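Local structure of ferredoxin-NADP reductase (Neisseria gonorrhoeae MIA_2011_03-10, 5TR9) at residues A[78-83]-A[162-167]; A[130-135]-A[153-158]; A[55-60]-A[90-95]. The protein probably catalyses the reversible transfer of electrons between ferredoxin and NADP(H), using a bound FAD as the redox cofactor. One frame throughout, in Å; residues are numbered along the deposited sequence.

All three contacts touch the same FAD. Interaction 1 joins a strand of the antiparallel flavin domain to the nucleotide-binding domain, and interaction 2 packs the core of the latter. Their centres lie about 9 Å apart and they touch: Phe-80 CE2 is 3.6 Å from Ser-130 CA, and Phe-165 CE2 is 3.8 Å from Ile-132 CG2. Interaction 3 sits about 21 Å from interaction 1, centre to centre, yet Ala-81 CB meets Phe-93 CE2 at 3.8 Å. Interactions 2 and 3 do not touch, their nearest atoms being about 10 Å apart. Together the three bind FAD at three places: the flavin pyrimidine at 78-83, the adenine at 130-135 and the pyrophosphate at 90-95.

Interaction 1 (A[78-83]-A[162-167]); sequences EYFAVL and ELIFND. With FAD (flavin-adenine dinucleotide), chain C.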
loop_
_atom_site.group_PDB
_atom_site.type_symbol
_atom_site.label_atom_id
_atom_site.label_comp_id
_atom_site.label_asym_id
_atom_site.label_seq_id
_atom_site.Cartn_x
_atom_site.Cartn_y
_atom_site.Cartn_z
ATOM N N GLU A 78 -4.523 -2.113 11.850
ATOM C CA GLU A 78 -3.176 -1.573 11.856
ATOM C C GLU A 78 -2.977 -0.645 10.664
ATOM O O GLU A 78 -3.546 -0.854 9.588
ATOM C CB GLU A 78 -2.138 -2.702 11.834
ATOM C CG GLU A 78 -0.724 -2.238 12.095
ATOM C CD GLU A 78 0.258 -3.382 12.256
ATOM O OE1 GLU A 78 -0.062 -4.386 12.946
ATOM O OE2 GLU A 78 1.373 -3.261 11.713
ATOM N N TYR A 79 -2.147 0.380 10.874
ATOM C CA TYR A 79 -1.867 1.403 9.872
ATOM C C TYR A 79 -0.374 1.697 9.859
ATOM O O TYR A 79 0.340 1.435 10.835
ATOM C CB TYR A 79 -2.666 2.694 10.146
ATOM C CG TYR A 79 -4.153 2.438 10.207
ATOM C CD1 TYR A 79 -4.916 2.405 9.045
ATOM C CD2 TYR A 79 -4.786 2.169 11.429
ATOM C CE1 TYR A 79 -6.284 2.139 9.094
ATOM C CE2 TYR A 79 -6.150 1.900 11.489
ATOM C CZ TYR A 79 -6.893 1.887 10.318
ATOM O OH TYR A 79 -8.245 1.615 10.400
ATOM N N PHE A 80 0.095 2.205 8.715
ATOM C CA PHE A 80 1.485 2.606 8.494
ATOM C C PHE A 80 1.482 4.080 8.118
ATOM O O PHE A 80 0.910 4.452 7.089
ATOM C CB PHE A 80 2.114 1.753 7.376
ATOM C CG PHE A 80 3.448 2.256 6.862
ATOM C CD1 PHE A 80 4.375 2.842 7.706
ATOM C CD2 PHE A 80 3.793 2.076 5.518
ATOM C CE1 PHE A 80 5.606 3.293 7.220
ATOM C CE2 PHE A 80 5.028 2.494 5.033
ATOM C CZ PHE A 80 5.932 3.105 5.876
ATOM N N ALA A 81 2.107 4.921 8.951
ATOM C CA ALA A 81 2.123 6.361 8.720
ATOM C C ALA A 81 3.542 6.913 8.654
ATOM O O ALA A 81 4.416 6.534 9.446
ATOM C CB ALA A 81 1.342 7.111 9.817
ATOM N N VAL A 82 3.762 7.809 7.697
ATOM C CA VAL A 82 4.997 8.587 7.623
ATOM C C VAL A 82 4.754 9.926 8.306
ATOM O O VAL A 82 3.787 10.632 7.991
ATOM C CB VAL A 82 5.460 8.783 6.167
ATOM C CG1 VAL A 82 4.309 9.139 5.295
ATOM C CG2 VAL A 82 6.510 9.890 6.078
ATOM N N LEU A 83 5.639 10.289 9.240
ATOM C CA LEU A 83 5.458 11.544 9.966
ATOM C C LEU A 83 6.022 12.694 9.137
ATOM O O LEU A 83 7.216 12.719 8.810
ATOM C CB LEU A 83 6.109 11.472 11.348
ATOM C CG LEU A 83 5.558 10.341 12.221
ATOM C CD1 LEU A 83 6.269 10.318 13.569
ATOM C CD2 LEU A 83 4.039 10.445 12.409
ATOM N N GLU A 162 14.116 3.134 4.811
ATOM C CA GLU A 162 12.674 3.234 4.640
ATOM C C GLU A 162 12.033 1.919 4.219
ATOM O O GLU A 162 10.801 1.844 4.159
ATOM C CB GLU A 162 12.353 4.336 3.626
ATOM C CG GLU A 162 12.754 5.708 4.162
ATOM C CD GLU A 162 12.744 6.818 3.130
ATOM O OE1 GLU A 162 13.372 6.666 2.062
ATOM O OE2 GLU A 162 12.139 7.874 3.415
ATOM N N LEU A 163 12.830 0.888 3.933
ATOM C CA LEU A 163 12.296 -0.423 3.545
ATOM C C LEU A 163 11.962 -1.212 4.811
ATOM O O LEU A 163 12.601 -2.210 5.157
ATOM C CB LEU A 163 13.303 -1.169 2.676
ATOM C CG LEU A 163 13.675 -0.556 1.314
ATOM C CD1 LEU A 163 14.903 -1.250 0.727
ATOM C CD2 LEU A 163 12.500 -0.620 0.349
ATOM N N ILE A 164 10.945 -0.730 5.536
ATOM C CA ILE A 164 10.719 -1.260 6.879
ATOM C C ILE A 164 10.008 -2.606 6.877
ATOM O O ILE A 164 9.910 -3.237 7.941
ATOM C CB ILE A 164 9.951 -0.249 7.754
ATOM C CG1 ILE A 164 8.571 0.051 7.182
ATOM C CG2 ILE A 164 10.767 1.057 7.936
ATOM C CD1 ILE A 164 7.638 0.690 8.213
ATOM N N PHE A 165 9.543 -3.076 5.722
ATOM C CA PHE A 165 8.954 -4.405 5.597
ATOM C C PHE A 165 9.873 -5.361 4.849
ATOM O O PHE A 165 9.459 -6.476 4.520
ATOM C CB PHE A 165 7.591 -4.305 4.905
ATOM C CG PHE A 165 6.663 -3.329 5.573
ATOM C CD1 PHE A 165 6.022 -3.664 6.759
ATOM C CD2 PHE A 165 6.468 -2.063 5.042
ATOM C CE1 PHE A 165 5.185 -2.760 7.404
ATOM C CE2 PHE A 165 5.640 -1.142 5.690
ATOM C CZ PHE A 165 4.997 -1.496 6.866
ATOM N N ASN A 166 11.119 -4.948 4.599
ATOM C CA ASN A 166 12.011 -5.691 3.713
ATOM C C ASN A 166 12.300 -7.089 4.240
ATOM O O ASN A 166 12.223 -8.069 3.492
ATOM C CB ASN A 166 13.313 -4.914 3.532
ATOM C CG ASN A 166 14.345 -5.693 2.751
ATOM O OD1 ASN A 166 14.302 -5.733 1.525
ATOM N ND2 ASN A 166 15.280 -6.317 3.458
ATOM N N ASP A 167 12.681 -7.198 5.519
ATOM C CA ASP A 167 12.998 -8.513 6.071
ATOM C C ASP A 167 11.805 -9.451 5.973
ATOM O O ASP A 167 11.954 -10.624 5.609
ATOM C CB ASP A 167 13.454 -8.387 7.525
ATOM C CG ASP A 167 14.808 -7.716 7.655
ATOM O OD1 ASP A 167 15.428 -7.406 6.617
ATOM O OD2 ASP A 167 15.246 -7.496 8.804
HETATM P PA FAD C . -1.033 16.853 5.552
HETATM O O1A FAD C . -1.507 18.241 5.833
HETATM O O2A FAD C . -2.113 15.823 5.244
HETATM O O5B FAD C . -0.045 16.808 4.343
HETATM C C5B FAD C . 1.055 17.733 4.236
HETATM C C4B FAD C . 1.871 17.313 3.039
HETATM O O4B FAD C . 2.600 16.114 3.370
HETATM C C3B FAD C . 1.062 16.933 1.807
HETATM O O3B FAD C . 0.726 18.069 1.018
HETATM C C2B FAD C . 2.022 16.007 1.058
HETATM O O2B FAD C . 2.974 16.746 0.299
HETATM C C1B FAD C . 2.764 15.320 2.205
HETATM N N9A FAD C . 2.308 13.974 2.521
HETATM C C8A FAD C . 1.145 13.610 3.143
HETATM N N7A FAD C . 1.032 12.316 3.343
HETATM C C5A FAD C . 2.215 11.803 2.832
HETATM C C6A FAD C . 2.712 10.490 2.740
HETATM N N6A FAD C . 2.043 9.417 3.174
HETATM N N1A FAD C . 3.923 10.318 2.162
HETATM C C2A FAD C . 4.590 11.393 1.728
HETATM N N3A FAD C . 4.219 12.678 1.759
HETATM C C4A FAD C . 3.018 12.815 2.337
HETATM N N1 FAD C . -0.528 8.537 4.710
HETATM C C2 FAD C . 0.190 7.563 5.338
HETATM O O2 FAD C . 1.177 7.843 6.036
HETATM N N3 FAD C . -0.180 6.234 5.169
HETATM C C4 FAD C . -1.242 5.779 4.401
HETATM O O4 FAD C . -1.493 4.576 4.332
HETATM C C4X FAD C . -1.996 6.825 3.755
HETATM N N5 FAD C . -3.012 6.479 2.986
HETATM C C5X FAD C . -3.730 7.488 2.371
HETATM C C6 FAD C . -4.813 7.140 1.559
HETATM C C7 FAD C . -5.566 8.115 0.917
HETATM C C7M FAD C . -6.737 7.708 0.061
HETATM C C8 FAD C . -5.245 9.469 1.095
HETATM C C8M FAD C . -6.053 10.546 0.413
HETATM C C9 FAD C . -4.160 9.820 1.898
HETATM C C9A FAD C . -3.406 8.844 2.542
HETATM N N10 FAD C . -2.275 9.160 3.332
HETATM C C10 FAD C . -1.571 8.179 3.975
HETATM C "C1'" FAD C . -1.957 10.549 3.672
HETATM C "C2'" FAD C . -2.588 10.899 5.033
HETATM O "O2'" FAD C . -4.012 10.993 4.945
HETATM C "C3'" FAD C . -2.027 12.207 5.596
HETATM O "O3'" FAD C . -2.065 13.213 4.590
HETATM C "C4'" FAD C . -0.654 12.058 6.255
HETATM O "O4'" FAD C . -0.791 11.248 7.425
HETATM C "C5'" FAD C . -0.034 13.384 6.643
HETATM O "O5'" FAD C . -0.973 14.120 7.452
HETATM P P FAD C . -0.584 15.535 8.054
HETATM O O1P FAD C . 0.616 15.391 8.982
HETATM O O2P FAD C . -1.828 16.145 8.599
HETATM O O3P FAD C . -0.120 16.336 6.740
#
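The carbonyl O of Phe-80 accepts the flavin N3-H of FAD at 2.8 Å (156°), while its ring reaches across to Ile-164 and Phe-165. Two residues on, Val-82 N donates to flavin O2 at 3.1 Å. This pair of bonds fixes the pyrimidine end of the isoalloxazine against the outer strand 76-82. The Phe-80 ring, its CG anti to the backbone N (chi1 168°), leaves the strand toward 162-167 and meets Phe-165 in a T-shaped stack. The edge of Phe-165 is turned to the Phe-80 face, with centroids 5.2 Å apart and planes at 83°; CE2 of Phe-165 comes within 3.7 Å of CD2 of Phe-80. Ile-164 comes head-on to the Phe-80 side chain, its CD1 reaching Phe-80 CE1 at 3.4 Å, while its CG1 lies over a face of the Phe-165 ring. No hydrogen bond crosses between the segments; the join is these apolar contacts. Phe-165 also stands at the N-cap position of helix 166-173 and packs on Ile-132. Strand 76-82 belongs to the antiparallel flavin domain, and the contact forms part of the interdomain seam beside the flavin in the two-domain ferredoxin-NADP reductase fold.

Interaction 2 (A[130-135]-A[153-158]); sequences SGIAPF and LIHSVS. With FAD (flavin-adenine dinucleotide), chain C.
Ile-132 lies across the His-155 imidazole and meets it along most of its length. CB lies over the same face as the tip, 3.8 Å from His-155 NE2. CG2 lies over that face too, nearest NE2 and CE1. CG1, anti to the backbone N (chi1 -166°), runs the other way toward the strand and nears Leu-153 CD2 at 4.1 Å. At the tip, CD1 makes a CH-pi contact with the imidazole, 3.9 Å from the His-155 centroid and 23° off the ring normal; it also touches Leu-153 CD2 at 4.0 Å. Val-157 CG1 packs on the opposite face, sandwiching the imidazole between two aliphatic groups. The buried NE2 is satisfied by a hydrogen bond to the Gly-129 carbonyl, which helps to fix the rotation of the ring. Two residues before His-155, Leu-153 turns its other methyl, CD1, to Phe-135 CB at 4.0 Å, which brings helix 133-139 against strand 150-157. At the other end of the segment, Ser-130 points away from this packing, and its OG accepts a hydrogen bond from the adenine amino group, FAD N6A, at 2.9 Å. Strands 122-128 and 150-157, parallel neighbours in the sheet, are joined through helices 133-139 and 142-147 in a beta-alpha-beta crossover, the hallmark of the Rossmann-like NAD(P)-binding domain of this family.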
loop_
_atom_site.group_PDB
_atom_site.type_symbol
_atom_site.label_atom_id
_atom_site.label_comp_id
_atom_site.label_asym_id
_atom_site.label_seq_id
_atom_site.Cartn_x
_atom_site.Cartn_y
_atom_site.Cartn_z
ATOM N N SER A 130 4.614 5.084 1.751
ATOM C CA SER A 130 3.510 4.463 2.479
ATOM C C SER A 130 2.483 3.809 1.560
ATOM O O SER A 130 1.581 3.130 2.061
ATOM C CB SER A 130 2.825 5.489 3.388
ATOM O OG SER A 130 2.398 6.626 2.655
ATOM N N GLY A 131 2.608 3.973 0.239
ATOM C CA GLY A 131 1.739 3.308 -0.725
ATOM C C GLY A 131 1.812 1.791 -0.698
ATOM O O GLY A 131 0.950 1.137 -1.303
ATOM N N ILE A 132 2.822 1.214 -0.032
ATOM C CA ILE A 132 2.829 -0.229 0.196
ATOM C C ILE A 132 1.669 -0.678 1.083
ATOM O O ILE A 132 1.257 -1.835 1.008
ATOM C CB ILE A 132 4.185 -0.663 0.798
ATOM C CG1 ILE A 132 4.347 -2.180 0.715
ATOM C CG2 ILE A 132 4.355 -0.102 2.236
ATOM C CD1 ILE A 132 5.720 -2.690 1.096
ATOM N N ALA A 133 1.102 0.224 1.896
ATOM C CA ALA A 133 0.125 -0.168 2.918
ATOM C C ALA A 133 -1.034 -1.017 2.404
ATOM O O ALA A 133 -1.265 -2.101 2.967
ATOM C CB ALA A 133 -0.398 1.091 3.625
ATOM N N PRO A 134 -1.802 -0.610 1.383
ATOM C CA PRO A 134 -2.921 -1.471 0.950
ATOM C C PRO A 134 -2.455 -2.814 0.430
ATOM O O PRO A 134 -3.179 -3.815 0.539
ATOM C CB PRO A 134 -3.593 -0.651 -0.160
ATOM C CG PRO A 134 -2.499 0.264 -0.679
ATOM C CD PRO A 134 -1.681 0.606 0.548
ATOM N N PHE A 135 -1.263 -2.859 -0.147
ATOM C CA PHE A 135 -0.771 -4.116 -0.693
ATOM C C PHE A 135 -0.378 -5.088 0.415
ATOM O O PHE A 135 -0.460 -6.306 0.214
ATOM C CB PHE A 135 0.386 -3.827 -1.661
ATOM C CG PHE A 135 -0.027 -2.974 -2.839
ATOM C CD1 PHE A 135 -1.209 -3.239 -3.528
ATOM C CD2 PHE A 135 0.742 -1.895 -3.239
ATOM C CE1 PHE A 135 -1.615 -2.450 -4.595
ATOM C CE2 PHE A 135 0.340 -1.095 -4.319
ATOM C CZ PHE A 135 -0.841 -1.383 -4.994
ATOM N N LEU A 153 5.538 -7.646 -5.796
ATOM C CA LEU A 153 5.443 -6.363 -5.114
ATOM C C LEU A 153 6.760 -5.627 -5.288
ATOM O O LEU A 153 7.819 -6.153 -4.929
ATOM C CB LEU A 153 5.107 -6.567 -3.632
ATOM C CG LEU A 153 5.015 -5.304 -2.775
ATOM C CD1 LEU A 153 3.979 -4.340 -3.305
ATOM C CD2 LEU A 153 4.716 -5.695 -1.317
ATOM N N ILE A 154 6.690 -4.423 -5.850
ATOM C CA ILE A 154 7.850 -3.560 -6.059
ATOM C C ILE A 154 7.654 -2.350 -5.155
ATOM O O ILE A 154 6.696 -1.585 -5.341
ATOM C CB ILE A 154 7.987 -3.131 -7.532
ATOM C CG1 ILE A 154 8.250 -4.311 -8.481
ATOM C CG2 ILE A 154 9.148 -2.136 -7.680
ATOM C CD1 ILE A 154 7.104 -5.258 -8.723
ATOM N N HIS A 155 8.541 -2.173 -4.161
ATOM C CA HIS A 155 8.430 -1.057 -3.212
ATOM C C HIS A 155 9.591 -0.089 -3.417
ATOM O O HIS A 155 10.744 -0.421 -3.110
ATOM C CB HIS A 155 8.400 -1.548 -1.763
ATOM C CG HIS A 155 8.092 -0.464 -0.769
ATOM N ND1 HIS A 155 8.525 -0.511 0.541
ATOM C CD2 HIS A 155 7.391 0.690 -0.896
ATOM C CE1 HIS A 155 8.089 0.562 1.181
ATOM N NE2 HIS A 155 7.402 1.309 0.331
ATOM N N SER A 156 9.273 1.106 -3.904
ATOM C CA SER A 156 10.248 2.177 -4.115
ATOM C C SER A 156 10.257 3.132 -2.927
ATOM O O SER A 156 9.201 3.611 -2.499
ATOM C CB SER A 156 9.915 2.940 -5.401
ATOM O OG SER A 156 10.662 4.145 -5.524
ATOM N N VAL A 157 11.454 3.429 -2.416
ATOM C CA VAL A 157 11.673 4.448 -1.396
ATOM C C VAL A 157 12.960 5.173 -1.765
ATOM O O VAL A 157 13.679 4.766 -2.677
ATOM C CB VAL A 157 11.789 3.850 0.019
ATOM C CG1 VAL A 157 10.497 3.106 0.403
ATOM C CG2 VAL A 157 12.991 2.914 0.086
ATOM N N SER A 158 13.277 6.235 -1.023
ATOM C CA SER A 158 14.516 6.957 -1.324
ATOM C C SER A 158 15.756 6.253 -0.780
ATOM O O SER A 158 16.774 6.139 -1.479
ATOM C CB SER A 158 14.450 8.373 -0.762
ATOM O OG SER A 158 13.452 9.150 -1.416
HETATM P PA FAD C . -1.033 16.853 5.552
HETATM O O1A FAD C . -1.507 18.241 5.833
HETATM O O2A FAD C . -2.113 15.823 5.244
HETATM O O5B FAD C . -0.045 16.808 4.343
HETATM C C5B FAD C . 1.055 17.733 4.236
HETATM C C4B FAD C . 1.871 17.313 3.039
HETATM O O4B FAD C . 2.600 16.114 3.370
HETATM C C3B FAD C . 1.062 16.933 1.807
HETATM O O3B FAD C . 0.726 18.069 1.018
HETATM C C2B FAD C . 2.022 16.007 1.058
HETATM O O2B FAD C . 2.974 16.746 0.299
HETATM C C1B FAD C . 2.764 15.320 2.205
HETATM N N9A FAD C . 2.308 13.974 2.521
HETATM C C8A FAD C . 1.145 13.610 3.143
HETATM N N7A FAD C . 1.032 12.316 3.343
HETATM C C5A FAD C . 2.215 11.803 2.832
HETATM C C6A FAD C . 2.712 10.490 2.740
HETATM N N6A FAD C . 2.043 9.417 3.174
HETATM N N1A FAD C . 3.923 10.318 2.162
HETATM C C2A FAD C . 4.590 11.393 1.728
HETATM N N3A FAD C . 4.219 12.678 1.759
HETATM C C4A FAD C . 3.018 12.815 2.337
HETATM N N1 FAD C . -0.528 8.537 4.710
HETATM C C2 FAD C . 0.190 7.563 5.338
HETATM O O2 FAD C . 1.177 7.843 6.036
HETATM N N3 FAD C . -0.180 6.234 5.169
HETATM C C4 FAD C . -1.242 5.779 4.401
HETATM O O4 FAD C . -1.493 4.576 4.332
HETATM C C4X FAD C . -1.996 6.825 3.755
HETATM N N5 FAD C . -3.012 6.479 2.986
HETATM C C5X FAD C . -3.730 7.488 2.371
HETATM C C6 FAD C . -4.813 7.140 1.559
HETATM C C7 FAD C . -5.566 8.115 0.917
HETATM C C7M FAD C . -6.737 7.708 0.061
HETATM C C8 FAD C . -5.245 9.469 1.095
HETATM C C8M FAD C . -6.053 10.546 0.413
HETATM C C9 FAD C . -4.160 9.820 1.898
HETATM C C9A FAD C . -3.406 8.844 2.542
HETATM N N10 FAD C . -2.275 9.160 3.332
HETATM C C10 FAD C . -1.571 8.179 3.975
HETATM C "C1'" FAD C . -1.957 10.549 3.672
HETATM C "C2'" FAD C . -2.588 10.899 5.033
HETATM O "O2'" FAD C . -4.012 10.993 4.945
HETATM C "C3'" FAD C . -2.027 12.207 5.596
HETATM O "O3'" FAD C . -2.065 13.213 4.590
HETATM C "C4'" FAD C . -0.654 12.058 6.255
HETATM O "O4'" FAD C . -0.791 11.248 7.425
HETATM C "C5'" FAD C . -0.034 13.384 6.643
HETATM O "O5'" FAD C . -0.973 14.120 7.452
HETATM P P FAD C . -0.584 15.535 8.054
HETATM O O1P FAD C . 0.616 15.391 8.982
HETATM O O2P FAD C . -1.828 16.145 8.599
HETATM O O3P FAD C . -0.120 16.336 6.740
#

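Interaction 3 (A[55-60]-A[90-95]); sequences FYEGKG and SALFAK. With FAD (flavin-adenine dinucleotide), chain C; EDO (1,2-ethanediol), chain D.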
loop_
_atom_site.group_PDB
_atom_site.type_symbol
_atom_site.label_atom_id
_atom_site.label_comp_id
_atom_site.label_asym_id
_atom_site.label_seq_id
_atom_site.Cartn_x
_atom_site.Cartn_y
_atom_site.Cartn_z
ATOM N N PHE A 55 -9.292 12.766 15.129
ATOM C CA PHE A 55 -9.176 13.131 16.532
ATOM C C PHE A 55 -10.100 14.298 16.829
ATOM O O PHE A 55 -10.325 15.166 15.983
ATOM C CB PHE A 55 -7.749 13.556 16.922
ATOM C CG PHE A 55 -6.733 12.460 16.849
ATOM C CD1 PHE A 55 -6.650 11.502 17.851
ATOM C CD2 PHE A 55 -5.833 12.409 15.799
ATOM C CE1 PHE A 55 -5.695 10.491 17.787
ATOM C CE2 PHE A 55 -4.871 11.412 15.729
ATOM C CZ PHE A 55 -4.803 10.453 16.727
ATOM N N TYR A 56 -10.622 14.318 18.052
ATOM C CA TYR A 56 -11.196 15.544 18.578
ATOM C C TYR A 56 -10.082 16.563 18.771
ATOM O O TYR A 56 -9.052 16.257 19.378
ATOM C CB TYR A 56 -11.886 15.283 19.914
ATOM C CG TYR A 56 -13.054 14.319 19.894
ATOM C CD1 TYR A 56 -14.155 14.538 19.076
ATOM C CD2 TYR A 56 -13.072 13.212 20.739
ATOM C CE1 TYR A 56 -15.235 13.674 19.089
ATOM C CE2 TYR A 56 -14.141 12.337 20.748
ATOM C CZ TYR A 56 -15.217 12.573 19.921
ATOM O OH TYR A 56 -16.298 11.718 19.941
ATOM N N GLU A 57 -10.270 17.773 18.243
ATOM C CA GLU A 57 -9.315 18.868 18.422
ATOM C C GLU A 57 -10.096 20.069 18.934
ATOM O O GLU A 57 -10.781 20.729 18.149
ATOM C CB GLU A 57 -8.599 19.212 17.119
ATOM C CG GLU A 57 -7.312 18.460 16.862
ATOM C CD GLU A 57 -6.405 19.212 15.903
ATOM O OE1 GLU A 57 -5.188 19.305 16.174
ATOM O OE2 GLU A 57 -6.917 19.732 14.887
ATOM N N GLY A 58 -10.004 20.357 20.232
ATOM C CA GLY A 58 -10.825 21.422 20.780
ATOM C C GLY A 58 -12.283 21.084 20.534
ATOM O O GLY A 58 -12.721 19.951 20.759
ATOM N N LYS A 59 -13.035 22.057 20.021
ATOM C CA LYS A 59 -14.443 21.853 19.677
ATOM C C LYS A 59 -14.632 21.294 18.276
ATOM O O LYS A 59 -15.780 21.140 17.836
ATOM C CB LYS A 59 -15.224 23.161 19.796
ATOM C CG LYS A 59 -14.870 24.181 18.727
ATOM C CD LYS A 59 -15.855 25.342 18.712
ATOM C CE LYS A 59 -15.265 26.553 18.014
ATOM N NZ LYS A 59 -14.473 26.161 16.819
ATOM N N GLY A 60 -13.546 21.016 17.565
ATOM C CA GLY A 60 -13.630 20.499 16.210
ATOM C C GLY A 60 -12.976 19.149 15.998
ATOM O O GLY A 60 -12.834 18.348 16.924
ATOM N N SER A 90 0.384 14.450 11.679
ATOM C CA SER A 90 1.657 13.864 12.077
ATOM C C SER A 90 2.055 14.302 13.480
ATOM O O SER A 90 2.580 13.497 14.254
ATOM C CB SER A 90 2.744 14.237 11.065
ATOM O OG SER A 90 2.427 13.675 9.800
ATOM N N ALA A 91 1.783 15.565 13.837
ATOM C CA ALA A 91 2.101 16.033 15.180
ATOM C C ALA A 91 1.283 15.288 16.222
ATOM O O ALA A 91 1.769 15.009 17.325
ATOM C CB ALA A 91 1.849 17.532 15.286
ATOM N N LEU A 92 0.027 14.980 15.902
ATOM C CA LEU A 92 -0.782 14.211 16.843
ATOM C C LEU A 92 -0.299 12.769 16.921
ATOM O O LEU A 92 -0.248 12.187 18.010
ATOM C CB LEU A 92 -2.258 14.263 16.441
ATOM C CG LEU A 92 -2.835 15.676 16.416
ATOM C CD1 LEU A 92 -4.231 15.651 15.816
ATOM C CD2 LEU A 92 -2.848 16.309 17.812
ATOM N N PHE A 93 0.032 12.163 15.775
ATOM C CA PHE A 93 0.550 10.799 15.799
ATOM C C PHE A 93 1.823 10.715 16.631
ATOM O O PHE A 93 2.061 9.717 17.321
ATOM C CB PHE A 93 0.838 10.311 14.373
ATOM C CG PHE A 93 -0.374 9.892 13.583
ATOM C CD1 PHE A 93 -1.619 9.741 14.170
ATOM C CD2 PHE A 93 -0.236 9.597 12.233
ATOM C CE1 PHE A 93 -2.709 9.317 13.413
ATOM C CE2 PHE A 93 -1.319 9.185 11.475
ATOM C CZ PHE A 93 -2.551 9.040 12.058
ATOM N N ALA A 94 2.653 11.764 16.588
ATOM C CA ALA A 94 3.932 11.731 17.293
ATOM C C ALA A 94 3.758 11.742 18.805
ATOM O O ALA A 94 4.664 11.309 19.526
ATOM C CB ALA A 94 4.791 12.921 16.857
ATOM N N LYS A 95 2.618 12.229 19.296
ATOM C CA LYS A 95 2.346 12.343 20.725
ATOM C C LYS A 95 1.406 11.272 21.258
ATOM O O LYS A 95 1.297 11.130 22.481
ATOM C CB LYS A 95 1.742 13.715 21.040
HETATM P PA FAD C . -1.033 16.853 5.552
HETATM O O1A FAD C . -1.507 18.241 5.833
HETATM O O2A FAD C . -2.113 15.823 5.244
HETATM O O5B FAD C . -0.045 16.808 4.343
HETATM C C5B FAD C . 1.055 17.733 4.236
HETATM C C4B FAD C . 1.871 17.313 3.039
HETATM O O4B FAD C . 2.600 16.114 3.370
HETATM C C3B FAD C . 1.062 16.933 1.807
HETATM O O3B FAD C . 0.726 18.069 1.018
HETATM C C2B FAD C . 2.022 16.007 1.058
HETATM O O2B FAD C . 2.974 16.746 0.299
HETATM C C1B FAD C . 2.764 15.320 2.205
HETATM N N9A FAD C . 2.308 13.974 2.521
HETATM C C8A FAD C . 1.145 13.610 3.143
HETATM N N7A FAD C . 1.032 12.316 3.343
HETATM C C5A FAD C . 2.215 11.803 2.832
HETATM C C6A FAD C . 2.712 10.490 2.740
HETATM N N6A FAD C . 2.043 9.417 3.174
HETATM N N1A FAD C . 3.923 10.318 2.162
HETATM C C2A FAD C . 4.590 11.393 1.728
HETATM N N3A FAD C . 4.219 12.678 1.759
HETATM C C4A FAD C . 3.018 12.815 2.337
HETATM N N1 FAD C . -0.528 8.537 4.710
HETATM C C2 FAD C . 0.190 7.563 5.338
HETATM O O2 FAD C . 1.177 7.843 6.036
HETATM N N3 FAD C . -0.180 6.234 5.169
HETATM C C4 FAD C . -1.242 5.779 4.401
HETATM O O4 FAD C . -1.493 4.576 4.332
HETATM C C4X FAD C . -1.996 6.825 3.755
HETATM N N5 FAD C . -3.012 6.479 2.986
HETATM C C5X FAD C . -3.730 7.488 2.371
HETATM C C6 FAD C . -4.813 7.140 1.559
HETATM C C7 FAD C . -5.566 8.115 0.917
HETATM C C7M FAD C . -6.737 7.708 0.061
HETATM C C8 FAD C . -5.245 9.469 1.095
HETATM C C8M FAD C . -6.053 10.546 0.413
HETATM C C9 FAD C . -4.160 9.820 1.898
HETATM C C9A FAD C . -3.406 8.844 2.542
HETATM N N10 FAD C . -2.275 9.160 3.332
HETATM C C10 FAD C . -1.571 8.179 3.975
HETATM C "C1'" FAD C . -1.957 10.549 3.672
HETATM C "C2'" FAD C . -2.588 10.899 5.033
HETATM O "O2'" FAD C . -4.012 10.993 4.945
HETATM C "C3'" FAD C . -2.027 12.207 5.596
HETATM O "O3'" FAD C . -2.065 13.213 4.590
HETATM C "C4'" FAD C . -0.654 12.058 6.255
HETATM O "O4'" FAD C . -0.791 11.248 7.425
HETATM C "C5'" FAD C . -0.034 13.384 6.643
HETATM O "O5'" FAD C . -0.973 14.120 7.452
HETATM P P FAD C . -0.584 15.535 8.054
HETATM O O1P FAD C . 0.616 15.391 8.982
HETATM O O2P FAD C . -1.828 16.145 8.599
HETATM O O3P FAD C . -0.120 16.336 6.740
HETATM C C1 EDO D . -10.229 21.930 14.402
HETATM O O1 EDO D . -10.837 22.125 15.683
HETATM C C2 EDO D . -10.660 23.045 13.457
HETATM O O2 EDO D . -12.091 23.098 13.385
#
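Apolar contacts join Phe-55 on strand 50-57 to Leu-92 and Phe-93 on helix 88-95. Leu-92 passes alongside Phe-55 in the opposing direction, with CD1 at 3.6 Å from Phe-55 CD2 and Leu-92 CB lying near Phe-55 CE2. Phe-93 comes to the rim of the Phe-55 ring, near its plane, and CE1 of Phe-93 is 3.8 Å from CE2 of Phe-55. A mixed contact lies at the margin, where the extended Glu-57 chain brings carboxylate OE1 to 3.8 Å from Leu-92 CD1. Hydrogen bonds shape the hairpin turn and tie the helix to the cofactor; none crosses between the segments. Glu-57 and Gly-60 close a type II' turn, Gly-60 N donating to Glu-57 O at 2.8 Å; Glu-57 O also accepts a bond from an ethanediol probably left from crystallisation. On the helix, Ser-90 grips one phosphate oxygen twice, its N reaching FAD O1P at 2.9 Å and its OG the same atom at 2.6 Å; OG is also hydrogen-bonded with Ile-84 N. The helix thus binds pyrophosphate at its N-terminal end and packs on the hairpin of strands 50-57 and 60-67, typical of the six-stranded antiparallel FAD-binding barrel of the ferredoxin reductase family.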